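Local coordinates for protein separin (Saccharomyces cerevisiae, PDB 5U1T) that cleaves the MCD1/SCC1 subunit of cohesin at the onset of anaphase as a caspase-like protease, held inactive by securin during most of the cell cycle, at residues 1222-1225 / 1226-1230; 1231-1234 / 1235-1239; 1302-1305 / 1306-1309. All blocks are in the same frame, centred on the assembly; numbering follows the deposited sequence.

How the contacts relate
Contacts 1 and 2 are successive parts of helix 1209-1237, their centres 13 Å apart, and contact 3 is the N-cap and first two turns of helix 1303-1320. All are local helical contacts away from the probable catalytic cysteine, each with a buried and an exposed side. Contact 1, in mid-helix, rests on regular backbone bonds; its leucines and Met-1226 are buried, while Lys-1224 and Gln-1228 meet on the surface. In contact 2, where that helix runs out, an isoleucine packs against a tryptophan and a phenylalanine. Contact 3 pairs charges at a helix start and adds a sulfur-aromatic touch. Contacts 2 and 3 meet where Asn-1239 packs on Asp-1309; contacts 1 and 3 stay about 11 Å apart at their nearest atoms.

Contact 1: residues 1222-1225 / 1226-1230; sequences LDKR and MQQLL
Met-1226 and Leu-1222 are joined one helical turn apart, the amide N of Met-1226 donating to Leu-1222 O at 3.1 Å. The thioether of Met-1226 takes no part in this bond. Its CG lies anti to the backbone N (chi1 -177°), which leads the chain away from residues 1222-1225, and the side chain touches Ile-1190 of helix 1180-1198, where a flexible, unbranched apolar chain can fit a buried surface.

Gln-1227 repeats the pattern with a nearly straight bond from its N to Asp-1223 O (3.0 Å, 169° at the hydrogen). Its CB rests 3.6 Å from the same Asp-1223 O. Both side chains turn to the same neighbour, Tyr-1579: Asp-1223 OD1 accepts the backbone N-H groups of Tyr-1579 and Leu-1580, and Gln-1227 NE2 makes a weak bond to the Tyr-1579 hydroxyl.

Gln-1228 brings the one side-chain meeting of note. Besides the bond from its N to Lys-1224 O (2.9 Å), its extended chain crosses the aliphatic part of Lys-1224 at a slant, with Gln-1228 NE2 alongside the lysine from CG to CE and nearest to CE. Lys-1224 runs out almost straight from the helix until it bends at its last torsion. Both residues are exposed, a place suited to long polar chains.

Leu-1229 closes the series through N to Arg-1225 O (3.1 Å), while its side chain packs on Leu-1187 and Leu-1178. Arg-1225, bent at chi3 (42°), sends its guanidinium group to Glu-1193.

The chemistry is thus that of a regular amphipathic alpha-helix. Four consecutive backbone bonds hold the turn, which leaves leucine, methionine, arginine and aspartate side chains available to fasten the helix to helix 1180-1198 and to the 1577-1580 loop.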
ATOM      1  N   LEU A1222      52.096 -19.007  -0.145  1.00 71.62           N
ATOM      2  CA  LEU A1222      51.110 -18.185   0.516  1.00 70.91           C
ATOM      3  C   LEU A1222      51.618 -17.780   1.891  1.00 65.37           C
ATOM      4  O   LEU A1222      51.379 -16.660   2.340  1.00 66.46           O
ATOM      5  CB  LEU A1222      49.779 -18.939   0.619  1.00 67.76           C
ATOM      6  CG  LEU A1222      48.946 -18.959  -0.657  1.00 66.43           C
ATOM      7  CD1 LEU A1222      47.794 -19.967  -0.563  1.00 64.37           C
ATOM      8  CD2 LEU A1222      48.420 -17.555  -0.923  1.00 67.99           C
ATOM      9  N   ASP A1223      52.332 -18.691   2.545  1.00 66.03           N
ATOM     10  CA  ASP A1223      52.886 -18.421   3.865  1.00 66.85           C
ATOM     11  C   ASP A1223      53.947 -17.323   3.783  1.00 67.03           C
ATOM     12  O   ASP A1223      53.991 -16.456   4.648  1.00 67.05           O
ATOM     13  CB  ASP A1223      53.466 -19.701   4.484  1.00 65.53           C
ATOM     14  CG  ASP A1223      53.897 -19.520   5.942  1.00 69.11           C
ATOM     15  OD1 ASP A1223      53.027 -19.535   6.838  1.00 62.78           O
ATOM     16  OD2 ASP A1223      55.118 -19.392   6.198  1.00 73.44           O
ATOM     17  N   LYS A1224      54.777 -17.340   2.739  1.00 65.52           N
ATOM     18  CA  LYS A1224      55.831 -16.332   2.613  1.00 68.72           C
ATOM     19  C   LYS A1224      55.247 -14.974   2.262  1.00 73.42           C
ATOM     20  O   LYS A1224      55.731 -13.943   2.751  1.00 73.08           O
ATOM     21  CB  LYS A1224      56.881 -16.713   1.562  1.00 71.89           C
ATOM     22  CG  LYS A1224      58.063 -15.720   1.486  1.00 73.82           C
ATOM     23  CD  LYS A1224      59.089 -16.141   0.422  1.00 84.98           C
ATOM     24  CE  LYS A1224      60.403 -15.318   0.477  1.00 93.49           C
ATOM     25  NZ  LYS A1224      61.688 -16.113   0.178  1.00 90.66           N
ATOM     26  N   ARG A1225      54.226 -14.970   1.405  1.00 68.01           N
ATOM     27  CA  ARG A1225      53.552 -13.735   1.047  1.00 60.95           C
ATOM     28  C   ARG A1225      52.986 -13.062   2.292  1.00 65.28           C
ATOM     29  O   ARG A1225      53.099 -11.843   2.443  1.00 62.63           O
ATOM     30  CB  ARG A1225      52.454 -13.999   0.033  1.00 61.28           C
ATOM     31  CG  ARG A1225      52.971 -14.325  -1.343  1.00 61.99           C
ATOM     32  CD  ARG A1225      51.824 -14.676  -2.290  1.00 66.80           C
ATOM     33  NE  ARG A1225      50.657 -13.802  -2.143  1.00 68.63           N
ATOM     34  CZ  ARG A1225      49.493 -13.996  -2.767  1.00 69.33           C
ATOM     35  NH1 ARG A1225      49.333 -15.031  -3.584  1.00 64.78           N
ATOM     36  NH2 ARG A1225      48.480 -13.154  -2.580  1.00 70.52           N
ATOM     37  N   MET A1226      52.404 -13.851   3.198  1.00 66.86           N
ATOM     38  CA  MET A1226      51.840 -13.270   4.416  1.00 66.27           C
ATOM     39  C   MET A1226      52.908 -12.769   5.386  1.00 65.60           C
ATOM     40  O   MET A1226      52.772 -11.689   5.973  1.00 65.66           O
ATOM     41  CB  MET A1226      50.944 -14.252   5.149  1.00 58.06           C
ATOM     42  CG  MET A1226      50.321 -13.582   6.357  1.00 57.38           C
ATOM     43  SD  MET A1226      49.096 -14.550   7.219  1.00 70.20           S
ATOM     44  CE  MET A1226      47.816 -14.675   5.962  1.00 60.66           C
ATOM     45  N   GLN A1227      53.957 -13.559   5.569  1.00 63.30           N
ATOM     46  CA  GLN A1227      55.091 -13.126   6.368  1.00 64.95           C
ATOM     47  C   GLN A1227      55.671 -11.805   5.859  1.00 61.98           C
ATOM     48  O   GLN A1227      56.015 -10.924   6.643  1.00 61.27           O
ATOM     49  CB  GLN A1227      56.184 -14.187   6.365  1.00 69.80           C
ATOM     50  CG  GLN A1227      57.506 -13.689   6.948  1.00 70.37           C
ATOM     51  CD  GLN A1227      58.590 -14.742   6.946  1.00 69.55           C
ATOM     52  OE1 GLN A1227      58.858 -15.382   5.923  1.00 72.35           O
ATOM     53  NE2 GLN A1227      59.226 -14.937   8.103  1.00 72.12           N
ATOM     54  N   GLN A1228      55.774 -11.678   4.541  1.00 62.48           N
ATOM     55  CA  GLN A1228      56.327 -10.484   3.940  1.00 63.05           C
ATOM     56  C   GLN A1228      55.427  -9.285   4.196  1.00 63.44           C
ATOM     57  O   GLN A1228      55.912  -8.207   4.512  1.00 67.06           O
ATOM     58  CB  GLN A1228      56.545 -10.690   2.446  1.00 57.34           C
ATOM     59  CG  GLN A1228      57.936 -11.189   2.105  1.00 60.12           C
ATOM     60  CD  GLN A1228      57.999 -11.844   0.732  1.00 75.59           C
ATOM     61  OE1 GLN A1228      56.990 -11.908   0.008  1.00 74.33           O
ATOM     62  NE2 GLN A1228      59.177 -12.354   0.370  1.00 74.47           N
ATOM     63  N   LEU A1229      54.120  -9.475   4.078  1.00 60.96           N
ATOM     64  CA  LEU A1229      53.176  -8.387   4.289  1.00 60.74           C
ATOM     65  C   LEU A1229      53.257  -7.859   5.719  1.00 61.67           C
ATOM     66  O   LEU A1229      53.244  -6.651   5.952  1.00 62.08           O
ATOM     67  CB  LEU A1229      51.752  -8.851   3.972  1.00 58.90           C
ATOM     68  CG  LEU A1229      50.590  -7.893   4.235  1.00 59.08           C
ATOM     69  CD1 LEU A1229      50.722  -6.630   3.393  1.00 59.99           C
ATOM     70  CD2 LEU A1229      49.274  -8.587   3.953  1.00 56.70           C
ATOM     71  N   LEU A1230      53.347  -8.770   6.678  1.00 60.27           N
ATOM     72  CA  LEU A1230      53.448  -8.383   8.082  1.00 62.64           C
ATOM     73  C   LEU A1230      54.783  -7.692   8.351  1.00 63.82           C
ATOM     74  O   LEU A1230      54.882  -6.753   9.156  1.00 61.27           O
ATOM     75  CB  LEU A1230      53.293  -9.602   8.981  1.00 59.69           C
ATOM     76  CG  LEU A1230      51.967 -10.348   8.945  1.00 60.18           C
ATOM     77  CD1 LEU A1230      52.114 -11.621   9.765  1.00 64.94           C
ATOM     78  CD2 LEU A1230      50.881  -9.467   9.517  1.00 59.27           C
TER

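Contact 2: residues 1231-1234 / 1235-1239; sequences NNIE and NSWFN
The C-terminal turn of helix 1209-1237 ends in this contact, where Ile-1233 packs against Trp-1237 and Phe-1238 as the backbone loses its regular bonding. The amide N of Asn-1235 still makes the usual helical bond to Asn-1231 O at 3.0 Å, with a second, weak one to Asn-1232 O.

Ile-1233 O then becomes the acceptor for two donors. Trp-1237 N reaches it at 2.9 Å in the carbonyl plane, the alpha-helical step of four residues. Ser-1236 N, three residues on, comes to the same oxygen at 3.2 Å from well above that plane, 65° out of it. This mixture of three- and four-residue spacing goes with a turn being tightened before the chain leaves the helix. The Ser-1236 hydroxyl adds a weak bond back to Asn-1232 O; serine suits such a site because its short side chain can fold against the backbone.

Apolar packing takes over on the buried side. Ile-1233 has CG1 beside its backbone N and CG2 anti to it (chi1 -80°), a setting that spreads its branches across two aromatic groups. Its CG2 lies 3.6 Å from Trp-1237 CE3 and 3.9 Å from Phe-1238 CE1, and it meets the phenyl ring at its edge, in the ring plane. The indole NE1 donates to Leu-1178 O, which satisfies the one polar atom of a buried side chain, and the side chain also packs on Ala-1183 and Phe-1180 of helix 1180-1198. Phe-1238 in turn stands edge-to-face with Phe-1376, while Glu-1234 OE1 is hydrogen-bonded to the Ser-1375 hydroxyl. Over the indole itself sits Ile-1233 CG1, a CH-pi contact 3.7 Å from the centroid of the six-membered ring of Trp-1237 and only 4° off its normal.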
ATOM      1  N   ASN A1231      55.812  -8.161   7.664  1.00 60.87           N
ATOM      2  CA  ASN A1231      57.085  -7.489   7.728  1.00 65.26           C
ATOM      3  C   ASN A1231      56.986  -6.051   7.243  1.00 63.21           C
ATOM      4  O   ASN A1231      57.424  -5.140   7.946  1.00 64.11           O
ATOM      5  CB  ASN A1231      58.120  -8.247   6.930  1.00 62.28           C
ATOM      6  CG  ASN A1231      59.147  -8.863   7.813  1.00 70.77           C
ATOM      7  OD1 ASN A1231      58.909  -9.926   8.413  1.00 63.50           O
ATOM      8  ND2 ASN A1231      60.302  -8.180   7.948  1.00 71.62           N
ATOM      9  N   ASN A1232      56.392  -5.852   6.065  1.00 62.83           N
ATOM     10  CA  ASN A1232      56.187  -4.511   5.513  1.00 66.99           C
ATOM     11  C   ASN A1232      55.478  -3.615   6.502  1.00 65.73           C
ATOM     12  O   ASN A1232      55.858  -2.469   6.702  1.00 65.88           O
ATOM     13  CB  ASN A1232      55.366  -4.535   4.220  1.00 69.76           C
ATOM     14  CG  ASN A1232      56.051  -5.288   3.082  1.00 77.77           C
ATOM     15  OD1 ASN A1232      57.265  -5.564   3.113  1.00 75.61           O
ATOM     16  ND2 ASN A1232      55.259  -5.621   2.049  1.00 87.60           N
ATOM     17  N   ILE A1233      54.434  -4.157   7.113  1.00 66.30           N
ATOM     18  CA  ILE A1233      53.636  -3.399   8.054  1.00 64.74           C
ATOM     19  C   ILE A1233      54.487  -2.986   9.257  1.00 63.63           C
ATOM     20  O   ILE A1233      54.526  -1.805   9.596  1.00 66.41           O
ATOM     21  CB  ILE A1233      52.389  -4.203   8.471  1.00 60.41           C
ATOM     22  CG1 ILE A1233      51.337  -4.075   7.361  1.00 63.38           C
ATOM     23  CG2 ILE A1233      51.845  -3.708   9.801  1.00 58.32           C
ATOM     24  CD1 ILE A1233      50.230  -5.113   7.381  1.00 61.22           C
ATOM     25  N   GLU A1234      55.189  -3.941   9.867  1.00 63.77           N
ATOM     26  CA  GLU A1234      56.126  -3.655  10.964  1.00 63.03           C
ATOM     27  C   GLU A1234      57.100  -2.540  10.659  1.00 61.20           C
ATOM     28  O   GLU A1234      57.376  -1.687  11.496  1.00 61.92           O
ATOM     29  CB  GLU A1234      56.941  -4.893  11.311  1.00 59.75           C
ATOM     30  CG  GLU A1234      56.361  -5.715  12.407  1.00 62.28           C
ATOM     31  CD  GLU A1234      57.168  -6.955  12.654  1.00 63.17           C
ATOM     32  OE1 GLU A1234      58.370  -6.793  12.939  1.00 67.26           O
ATOM     33  OE2 GLU A1234      56.610  -8.075  12.556  1.00 60.52           O
ATOM     34  N   ASN A1235      57.629  -2.574   9.445  1.00 63.80           N
ATOM     35  CA  ASN A1235      58.745  -1.723   9.063  1.00 64.31           C
ATOM     36  C   ASN A1235      58.287  -0.448   8.359  1.00 65.32           C
ATOM     37  O   ASN A1235      59.098   0.279   7.805  1.00 73.48           O
ATOM     38  CB  ASN A1235      59.720  -2.510   8.163  1.00 64.13           C
ATOM     39  CG  ASN A1235      60.328  -3.750   8.866  1.00 66.08           C
ATOM     40  OD1 ASN A1235      60.594  -3.733  10.074  1.00 68.28           O
ATOM     41  ND2 ASN A1235      60.552  -4.819   8.103  1.00 65.45           N
ATOM     42  N   SER A1236      56.988  -0.180   8.376  1.00 60.13           N
ATOM     43  CA  SER A1236      56.453   1.012   7.735  1.00 64.88           C
ATOM     44  C   SER A1236      55.557   1.777   8.672  1.00 70.08           C
ATOM     45  O   SER A1236      55.740   2.977   8.903  1.00 76.89           O
ATOM     46  CB  SER A1236      55.661   0.662   6.483  1.00 65.77           C
ATOM     47  OG  SER A1236      56.526   0.363   5.411  1.00 73.89           O
ATOM     48  N   TRP A1237      54.575   1.066   9.169  1.00 62.40           N
ATOM     49  CA  TRP A1237      53.557   1.649   9.976  1.00 62.45           C
ATOM     50  C   TRP A1237      53.932   2.141  11.342  1.00 66.00           C
ATOM     51  O   TRP A1237      53.305   3.046  11.832  1.00 68.42           O
ATOM     52  CB  TRP A1237      52.400   0.681  10.053  1.00 63.37           C
ATOM     53  CG  TRP A1237      51.805   0.438   8.746  1.00 61.93           C
ATOM     54  CD1 TRP A1237      52.274   0.858   7.579  1.00 64.92           C
ATOM     55  CD2 TRP A1237      50.609  -0.268   8.469  1.00 64.05           C
ATOM     56  NE1 TRP A1237      51.462   0.459   6.569  1.00 62.35           N
ATOM     57  CE2 TRP A1237      50.420  -0.234   7.102  1.00 64.79           C
ATOM     58  CE3 TRP A1237      49.676  -0.927   9.252  1.00 58.73           C
ATOM     59  CZ2 TRP A1237      49.350  -0.834   6.498  1.00 63.63           C
ATOM     60  CZ3 TRP A1237      48.622  -1.513   8.653  1.00 54.09           C
ATOM     61  CH2 TRP A1237      48.463  -1.471   7.297  1.00 55.97           C
ATOM     62  N   PHE A1238      54.943   1.567  11.968  1.00 65.55           N
ATOM     63  CA  PHE A1238      55.302   2.007  13.304  1.00 71.98           C
ATOM     64  C   PHE A1238      56.707   2.532  13.415  1.00 76.47           C
ATOM     65  O   PHE A1238      57.359   2.354  14.424  1.00 74.96           O
ATOM     66  CB  PHE A1238      55.113   0.871  14.281  1.00 66.33           C
ATOM     67  CG  PHE A1238      53.850   0.137  14.087  1.00 69.87           C
ATOM     68  CD1 PHE A1238      53.726  -0.767  13.086  1.00 62.12           C
ATOM     69  CD2 PHE A1238      52.785   0.368  14.904  1.00 71.47           C
ATOM     70  CE1 PHE A1238      52.556  -1.436  12.902  1.00 62.97           C
ATOM     71  CE2 PHE A1238      51.612  -0.304  14.728  1.00 60.45           C
ATOM     72  CZ  PHE A1238      51.501  -1.208  13.725  1.00 57.35           C
ATOM     73  N   ASN A1239      57.169   3.204  12.379  1.00 77.53           N
ATOM     74  CA  ASN A1239      58.518   3.694  12.392  1.00 74.15           C
ATOM     75  C   ASN A1239      58.696   4.678  13.512  1.00 76.11           C
ATOM     76  O   ASN A1239      58.167   5.769  13.495  1.00 75.11           O
ATOM     77  CB  ASN A1239      58.920   4.266  11.040  1.00 70.87           C
ATOM     78  CG  ASN A1239      57.883   5.179  10.475  1.00 86.62           C
ATOM     79  OD1 ASN A1239      56.777   5.278  11.001  1.00 90.00           O
ATOM     80  ND2 ASN A1239      58.226   5.859   9.400  1.00 89.32           N
TER

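Contact 3: residues 1302-1305 / 1306-1309; sequences DFLS and KMED
Met-1307 and Phe-1303 make the close-packed side of this contact. Met-1307 SD is 3.8 Å from Phe-1303 CZ and 4.8 Å from the ring centroid, the latter line 51° off the ring normal, an oblique Met-aromatic contact. Bent at its last torsion (chi3 68°), the methionine carries its CE to within 3.6 Å of Leu-1304 CD2, the two chains side by side. Leu-1304 is exposed and edges the packed side, also touching His-1336 of helix 1332-1347. Phenylalanine and methionine are both buried, where a broad ring and a pliable thioether can pack against Leu-1296, and against Glu-1340 and Leu-1339 of that same helix.

The backbone under them is the first two turns of helix 1303-1320, with Asp-1302 at the N-cap position though its carboxylate makes no capping bond. Met-1307 N donates to Phe-1303 O at 3.0 Å and Glu-1308 N to Leu-1304 O at 2.8 Å. By contrast, the opening bond, from Lys-1306 N to Asp-1302 O, is weak at 3.3 Å.

On the more open side the side chains are held less closely. With CG between its backbone N and carbonyl carbon (chi1 52°), Asp-1302 brings its carboxylate alongside the end of the extended Lys-1306, OD1 nearest CE and in a long salt bridge of 3.8 Å to NZ. The ammonium has a stronger partner in Glu-1300, and by bridging two neighbouring carboxylates it probably eases their mutual repulsion. Ser-1305 and Glu-1308, both exposed, suit the solvent side through their polar ends, and Ser-1305 contributes its backbone O to the amide N of Asp-1309.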
ATOM      1  N   ASP A1302      68.419  -2.636  14.198  1.00 73.53           N
ATOM      2  CA  ASP A1302      67.864  -1.423  13.601  1.00 70.46           C
ATOM      3  C   ASP A1302      67.593  -0.361  14.670  1.00 68.49           C
ATOM      4  O   ASP A1302      66.655   0.444  14.544  1.00 68.91           O
ATOM      5  CB  ASP A1302      66.584  -1.745  12.837  1.00 70.46           C
ATOM      6  CG  ASP A1302      65.597  -2.516  13.685  1.00 80.81           C
ATOM      7  OD1 ASP A1302      65.907  -2.719  14.894  1.00 79.70           O
ATOM      8  OD2 ASP A1302      64.523  -2.914  13.159  1.00 83.42           O
ATOM      9  N   PHE A1303      68.425  -0.367  15.710  1.00 60.09           N
ATOM     10  CA  PHE A1303      68.315   0.577  16.811  1.00 60.77           C
ATOM     11  C   PHE A1303      68.363   2.044  16.372  1.00 60.17           C
ATOM     12  O   PHE A1303      67.647   2.871  16.921  1.00 60.98           O
ATOM     13  CB  PHE A1303      69.422   0.311  17.834  1.00 61.06           C
ATOM     14  CG  PHE A1303      69.654   1.445  18.780  1.00 57.71           C
ATOM     15  CD1 PHE A1303      68.794   1.670  19.838  1.00 60.21           C
ATOM     16  CD2 PHE A1303      70.723   2.297  18.605  1.00 56.16           C
ATOM     17  CE1 PHE A1303      69.008   2.714  20.716  1.00 57.50           C
ATOM     18  CE2 PHE A1303      70.932   3.338  19.468  1.00 61.62           C
ATOM     19  CZ  PHE A1303      70.070   3.547  20.528  1.00 62.76           C
ATOM     20  N   LEU A1304      69.198   2.369  15.390  1.00 58.84           N
ATOM     21  CA  LEU A1304      69.406   3.771  15.040  1.00 62.82           C
ATOM     22  C   LEU A1304      68.282   4.336  14.202  1.00 61.35           C
ATOM     23  O   LEU A1304      67.994   5.527  14.273  1.00 59.37           O
ATOM     24  CB  LEU A1304      70.735   3.967  14.316  1.00 64.00           C
ATOM     25  CG  LEU A1304      71.793   4.308  15.353  1.00 68.88           C
ATOM     26  CD1 LEU A1304      73.174   4.528  14.744  1.00 73.02           C
ATOM     27  CD2 LEU A1304      71.318   5.533  16.132  1.00 69.33           C
ATOM     28  N   SER A1305      67.658   3.486  13.400  1.00 65.30           N
ATOM     29  CA  SER A1305      66.472   3.892  12.651  1.00 63.35           C
ATOM     30  C   SER A1305      65.367   4.241  13.608  1.00 58.69           C
ATOM     31  O   SER A1305      64.668   5.224  13.426  1.00 57.90           O
ATOM     32  CB  SER A1305      66.006   2.787  11.715  1.00 60.82           C
ATOM     33  OG  SER A1305      67.090   2.341  10.927  1.00 70.09           O
ATOM     34  N   LYS A1306      65.223   3.428  14.639  1.00 57.15           N
ATOM     35  CA  LYS A1306      64.140   3.617  15.568  1.00 57.91           C
ATOM     36  C   LYS A1306      64.381   4.883  16.350  1.00 58.61           C
ATOM     37  O   LYS A1306      63.455   5.658  16.564  1.00 60.45           O
ATOM     38  CB  LYS A1306      64.003   2.412  16.485  1.00 59.25           C
ATOM     39  CG  LYS A1306      63.638   1.155  15.736  1.00 56.18           C
ATOM     40  CD  LYS A1306      63.216   0.057  16.681  1.00 62.36           C
ATOM     41  CE  LYS A1306      63.151  -1.265  15.962  1.00 61.77           C
ATOM     42  NZ  LYS A1306      62.685  -2.316  16.877  1.00 69.22           N
ATOM     43  N   MET A1307      65.633   5.112  16.737  1.00 60.71           N
ATOM     44  CA  MET A1307      65.986   6.313  17.488  1.00 58.52           C
ATOM     45  C   MET A1307      65.821   7.562  16.632  1.00 56.67           C
ATOM     46  O   MET A1307      65.216   8.532  17.069  1.00 59.00           O
ATOM     47  CB  MET A1307      67.418   6.242  18.028  1.00 53.31           C
ATOM     48  CG  MET A1307      67.614   7.201  19.191  1.00 59.55           C
ATOM     49  SD  MET A1307      69.259   7.242  19.911  1.00 72.62           S
ATOM     50  CE  MET A1307      70.171   7.964  18.543  1.00 61.39           C
ATOM     51  N   GLU A1308      66.366   7.530  15.421  1.00 57.52           N
ATOM     52  CA  GLU A1308      66.182   8.599  14.450  1.00 59.00           C
ATOM     53  C   GLU A1308      64.701   8.988  14.318  1.00 61.22           C
ATOM     54  O   GLU A1308      64.353  10.166  14.360  1.00 57.46           O
ATOM     55  CB  GLU A1308      66.742   8.171  13.095  1.00 56.90           C
ATOM     56  CG  GLU A1308      66.940   9.305  12.125  1.00 59.33           C
ATOM     57  CD  GLU A1308      67.465   8.846  10.772  1.00 69.24           C
ATOM     58  OE1 GLU A1308      66.903   7.881  10.216  1.00 74.38           O
ATOM     59  OE2 GLU A1308      68.437   9.450  10.260  1.00 74.99           O
ATOM     60  N   ASP A1309      63.836   7.988  14.173  1.00 53.89           N
ATOM     61  CA  ASP A1309      62.410   8.230  14.092  1.00 51.43           C
ATOM     62  C   ASP A1309      61.855   8.857  15.359  1.00 54.22           C
ATOM     63  O   ASP A1309      60.973   9.698  15.280  1.00 52.28           O
ATOM     64  CB  ASP A1309      61.662   6.935  13.796  1.00 60.75           C
ATOM     65  CG  ASP A1309      62.003   6.376  12.440  1.00 62.01           C
ATOM     66  OD1 ASP A1309      62.563   7.132  11.619  1.00 66.14           O
ATOM     67  OD2 ASP A1309      61.719   5.187  12.191  1.00 64.13           O
TER